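Local atomic coordinates of surface presentation of antigens protein SpaO (Shigella flexneri, PDB entry 4TT9), a protein that is required for surface presentation and secretion of the Ipa invasion antigens and for host-cell invasion, here represented by its C-terminal SpoA domain. Residues I50-V54 with H65-V69. Residues are numbered along the deposited sequence; the frame is centred on the assembly and turned at random.
Sequences IVKHV and HGELV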
loop_
_atom_site.group_PDB
_atom_site.type_symbol
_atom_site.label_atom_id
_atom_site.label_comp_id
_atom_site.label_asym_id
_atom_site.label_seq_id
_atom_site.Cartn_x
_atom_site.Cartn_y
_atom_site.Cartn_z
ATOM N N ILE B 50 -7.723 7.326 -4.277
ATOM C CA ILE B 50 -6.602 6.655 -3.638
ATOM C C ILE B 50 -7.029 5.357 -2.975
ATOM O O ILE B 50 -6.205 4.475 -2.763
ATOM C CB ILE B 50 -5.873 7.577 -2.632
ATOM C CG1 ILE B 50 -4.388 7.226 -2.582
ATOM C CG2 ILE B 50 -6.519 7.530 -1.251
ATOM C CD1 ILE B 50 -3.643 7.672 -3.803
ATOM N N VAL B 51 -8.314 5.241 -2.657
ATOM C CA VAL B 51 -8.807 4.049 -1.989
ATOM C C VAL B 51 -9.370 3.074 -3.024
ATOM O O VAL B 51 -9.602 1.898 -2.740
ATOM C CB VAL B 51 -9.855 4.414 -0.919
ATOM C CG1 VAL B 51 -9.177 4.970 0.310
ATOM C CG2 VAL B 51 -10.850 5.432 -1.465
ATOM N N LYS B 52 -9.558 3.580 -4.237
ATOM C CA LYS B 52 -10.170 2.819 -5.312
ATOM C C LYS B 52 -9.155 2.347 -6.347
ATOM O O LYS B 52 -9.521 1.702 -7.332
ATOM C CB LYS B 52 -11.230 3.673 -5.998
ATOM C CG LYS B 52 -12.373 4.090 -5.091
ATOM C CD LYS B 52 -13.144 2.881 -4.586
ATOM C CE LYS B 52 -14.290 3.303 -3.690
ATOM N NZ LYS B 52 -14.785 2.158 -2.884
ATOM N N HIS B 53 -7.883 2.672 -6.127
ATOM C CA HIS B 53 -6.819 2.281 -7.049
ATOM C C HIS B 53 -5.594 1.745 -6.326
ATOM O O HIS B 53 -4.484 2.201 -6.571
ATOM C CB HIS B 53 -6.399 3.456 -7.934
ATOM C CG HIS B 53 -7.442 3.876 -8.922
ATOM N ND1 HIS B 53 -8.548 4.620 -8.562
ATOM C CD2 HIS B 53 -7.546 3.668 -10.254
ATOM C CE1 HIS B 53 -9.290 4.847 -9.634
ATOM N NE2 HIS B 53 -8.702 4.281 -10.673
ATOM N N VAL B 54 -5.795 0.785 -5.430
ATOM C CA VAL B 54 -4.676 0.093 -4.799
ATOM C C VAL B 54 -4.055 -0.844 -5.814
ATOM O O VAL B 54 -4.767 -1.555 -6.530
ATOM C CB VAL B 54 -5.146 -0.760 -3.631
ATOM C CG1 VAL B 54 -3.970 -1.162 -2.768
ATOM C CG2 VAL B 54 -6.164 0.002 -2.822
ATOM N N HIS B 65 -5.079 -4.726 -9.455
ATOM C CA HIS B 65 -5.475 -3.497 -8.776
ATOM C C HIS B 65 -6.734 -3.741 -7.967
ATOM O O HIS B 65 -7.616 -4.477 -8.396
ATOM C CB HIS B 65 -5.737 -2.393 -9.797
ATOM C CG HIS B 65 -4.615 -2.191 -10.768
ATOM N ND1 HIS B 65 -3.656 -1.212 -10.604
ATOM C CD2 HIS B 65 -4.299 -2.835 -11.916
ATOM C CE1 HIS B 65 -2.800 -1.264 -11.612
ATOM N NE2 HIS B 65 -3.168 -2.242 -12.419
ATOM N N GLY B 66 -6.830 -3.136 -6.795
ATOM C CA GLY B 66 -7.997 -3.358 -5.967
ATOM C C GLY B 66 -8.543 -2.126 -5.269
ATOM O O GLY B 66 -7.958 -1.045 -5.323
ATOM N N GLU B 67 -9.667 -2.297 -4.591
ATOM C CA GLU B 67 -10.306 -1.193 -3.898
ATOM C C GLU B 67 -10.351 -1.506 -2.413
ATOM O O GLU B 67 -10.739 -2.601 -2.017
ATOM C CB GLU B 67 -11.726 -1.002 -4.432
ATOM C CG GLU B 67 -11.829 -1.167 -5.947
ATOM C CD GLU B 67 -13.220 -1.556 -6.410
ATOM O OE1 GLU B 67 -14.197 -1.145 -5.744
ATOM O OE2 GLU B 67 -13.335 -2.269 -7.437
ATOM N N LEU B 68 -9.956 -0.548 -1.587
ATOM C CA LEU B 68 -10.007 -0.749 -0.147
ATOM C C LEU B 68 -11.421 -0.496 0.319
ATOM O O LEU B 68 -12.021 0.525 -0.016
ATOM C CB LEU B 68 -9.033 0.191 0.566
ATOM C CG LEU B 68 -9.121 0.352 2.086
ATOM C CD1 LEU B 68 -8.754 -0.927 2.772
ATOM C CD2 LEU B 68 -8.210 1.460 2.533
ATOM N N VAL B 69 -11.965 -1.445 1.073
ATOM C CA VAL B 69 -13.298 -1.291 1.627
ATOM C C VAL B 69 -13.304 -1.598 3.121
ATOM O O VAL B 69 -12.507 -2.405 3.601
ATOM C CB VAL B 69 -14.314 -2.189 0.901
ATOM C CG1 VAL B 69 -14.479 -1.751 -0.543
ATOM C CG2 VAL B 69 -13.885 -3.635 0.970
#
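V54 holds CG1 opposite its own backbone N (chi1 -165°), which leaves CG2 beside that nitrogen and lays it against the carbonyl of G66, 3.3 Å from G66 O. In K52 the chain bends at chi2 (-63°), and although CB starts out away from the strand, the bend brings CD over to E67 CB, 4.1 Å away, where the two chains cross at a slant. K52 NZ and E67 OE1, 4.4 Å apart, are too far for a salt bridge, though their opposite charges may still attract.

Main-chain bonds do the joining. V54 and G66 form an antiparallel hydrogen-bonded pair: V54 N donates to G66 O, the most bent of the three bonds at 139° at the hydrogen, while G66 N reaches V54 O at 2.6 Å. V54 O also receives a CA-H...O contact from H65 CA at 3.1 Å. Three residues before V54, V51 O accepts L68 N at 2.7 Å in a nearly straight bond. Pairing is regular at V54 alone; residues 50-53 curl away from a strand path, yet V51 O still returns to satisfy the buried strand amide of L68. V51 CG1 and L68 CD2 add a loose apolar contact, 4.3 Å apart.

The contact therefore marks where the loop after strand 43-45 enters strand 54-58, which pairs with strand 61-70 in the antiparallel sheet of this SpoA domain. V54 also packs on L25 of strand 18-31, and H65 ND1 is hydrogen-bonded to N55. V51 meets Y75 of the second subunit and L68 meets its L68, while the other edge of strand 61-70 is bonded to strand 75-79, E67 pairing with E78.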